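Local coordinates for monomethylamine corrinoid protein 1 (Methanosarcina barkeri, PDB 3EZX) that carries a methyl group on its corrinoid cofactor between the methyltransferases MtmB and MtbA during methanogenesis from monomethylamine, at residues A[114-118]-A[119-123]. Numbering follows the deposited sequence.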
loop_
_atom_site.group_PDB
_atom_site.type_symbol
_atom_site.label_atom_id
_atom_site.label_comp_id
_atom_site.label_asym_id
_atom_site.label_seq_id
_atom_site.Cartn_x
_atom_site.Cartn_y
_atom_site.Cartn_z
ATOM N N THR A 114 -0.801 -7.128 -1.739
ATOM C CA THR A 114 -1.559 -8.309 -1.381
ATOM C C THR A 114 -2.834 -8.332 -2.200
ATOM O O THR A 114 -3.187 -9.357 -2.774
ATOM C CB THR A 114 -1.920 -8.344 0.116
ATOM O OG1 THR A 114 -0.732 -8.484 0.903
ATOM C CG2 THR A 114 -2.855 -9.500 0.399
ATOM N N MET A 115 -3.528 -7.201 -2.269
ATOM C CA MET A 115 -4.758 -7.157 -3.039
ATOM C C MET A 115 -4.452 -7.514 -4.480
ATOM O O MET A 115 -5.075 -8.418 -5.045
ATOM C CB MET A 115 -5.405 -5.790 -2.916
ATOM C CG MET A 115 -5.847 -5.522 -1.494
ATOM S SD MET A 115 -7.281 -6.503 -0.936
ATOM C CE MET A 115 -6.681 -8.238 -0.921
ATOM N N LEU A 116 -3.503 -6.805 -5.082
ATOM C CA LEU A 116 -3.102 -7.149 -6.431
ATOM C C LEU A 116 -2.603 -8.565 -6.221
ATOM O O LEU A 116 -1.990 -8.855 -5.198
ATOM C CB LEU A 116 -1.955 -6.260 -6.894
ATOM C CG LEU A 116 -2.358 -4.838 -7.252
ATOM C CD1 LEU A 116 -1.134 -4.072 -7.701
ATOM C CD2 LEU A 116 -3.406 -4.879 -8.345
ATOM N N GLY A 117 -2.865 -9.452 -7.166
ATOM C CA GLY A 117 -2.424 -10.818 -6.981
ATOM C C GLY A 117 -3.612 -11.597 -6.473
ATOM O O GLY A 117 -3.926 -12.671 -6.986
ATOM N N ALA A 118 -4.276 -11.055 -5.457
ATOM C CA ALA A 118 -5.466 -11.692 -4.915
ATOM C C ALA A 118 -6.555 -11.416 -5.944
ATOM O O ALA A 118 -7.605 -12.055 -5.949
ATOM C CB ALA A 118 -5.836 -11.076 -3.578
ATOM N N ASN A 119 -6.280 -10.447 -6.813
ATOM C CA ASN A 119 -7.198 -10.070 -7.874
ATOM C C ASN A 119 -6.635 -10.410 -9.250
ATOM O O ASN A 119 -6.729 -9.617 -10.192
ATOM C CB ASN A 119 -7.526 -8.582 -7.793
ATOM C CG ASN A 119 -8.565 -8.284 -6.740
ATOM O OD1 ASN A 119 -9.668 -8.825 -6.773
ATOM N ND2 ASN A 119 -8.220 -7.422 -5.797
ATOM N N GLY A 120 -6.040 -11.596 -9.346
ATOM C CA GLY A 120 -5.491 -12.070 -10.601
ATOM C C GLY A 120 -4.217 -11.432 -11.116
ATOM O O GLY A 120 -4.098 -11.171 -12.311
ATOM N N PHE A 121 -3.261 -11.179 -10.232
ATOM C CA PHE A 121 -1.996 -10.587 -10.652
ATOM C C PHE A 121 -0.818 -11.391 -10.141
ATOM O O PHE A 121 -0.868 -11.959 -9.051
ATOM C CB PHE A 121 -1.848 -9.157 -10.131
ATOM C CG PHE A 121 -2.386 -8.109 -11.053
ATOM C CD1 PHE A 121 -3.710 -7.701 -10.966
ATOM C CD2 PHE A 121 -1.559 -7.512 -11.999
ATOM C CE1 PHE A 121 -4.203 -6.701 -11.804
ATOM C CE2 PHE A 121 -2.043 -6.513 -12.843
ATOM C CZ PHE A 121 -3.368 -6.108 -12.745
ATOM N N GLN A 122 0.241 -11.455 -10.941
ATOM C CA GLN A 122 1.439 -12.153 -10.513
ATOM C C GLN A 122 2.233 -11.047 -9.840
ATOM O O GLN A 122 2.318 -9.931 -10.355
ATOM C CB GLN A 122 2.219 -12.713 -11.694
ATOM C CG GLN A 122 3.400 -13.554 -11.256
ATOM C CD GLN A 122 4.447 -13.701 -12.336
ATOM O OE1 GLN A 122 5.467 -14.366 -12.143
ATOM N NE2 GLN A 122 4.204 -13.075 -13.486
ATOM N N ILE A 123 2.815 -11.351 -8.692
ATOM C CA ILE A 123 3.540 -10.340 -7.949
ATOM C C ILE A 123 5.058 -10.370 -8.016
ATOM O O ILE A 123 5.680 -11.431 -8.070
ATOM C CB ILE A 123 3.110 -10.372 -6.461
ATOM C CG1 ILE A 123 1.619 -10.048 -6.354
ATOM C CG2 ILE A 123 3.924 -9.388 -5.649
ATOM C CD1 ILE A 123 1.217 -8.757 -7.050
#
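Leu116 lays its CD2 methyl over one face of the Phe121 ring where helix 107-118 ends and the chain turns into strand 122-125, the turn from helix to second strand of the beta-alpha-beta unit 94-99, 107-118, 122-125 in the Rossmann-like corrinoid-binding domain. This is the tightly packed part of the turn. The methyl carbon CD2 of Leu116 stands 4.2 Å from the centroid of the Phe121 ring, 26° off its normal, a CH-pi contact rather than a stack. Leu116 swings its CG beside its own backbone N, anti to the carbonyl carbon, and from there the CD2 branch reaches the ring while CB meets the strand residue: Leu116 CB lies 4.0 Å from Ile123 CD1. Ala95 of the neighbouring strand 94-99 touches Leu116, Phe121 and Ile123 alike, and Ala211 and Leu212 of helix 204-213 add apolar cover. Gly117 turns the chain with a positive phi, a conformation that suits a residue without a side chain.

Toward solvent the contact is more polar and its bonds are looser. Asn119, partly exposed, is the first residue beyond the helix, and its backbone N gives a weak hydrogen bond to Met115 O, 2.9 Å long and bent to 120°. A second weak bond, 3.3 Å, runs from the buried Gly120 N to Gly117 O. The Asn119 amide folds back along the last helical turn, its side chain also touching Ala208. With an alanine here the side-chain amide is gone, which would probably take away the polar group beside Met115 O and the touch on Ala208, opening a gap at the helix end. With chi1 at -80°, the amide nitrogen ND2 of Asn119 comes to 3.4 Å from Met115 O.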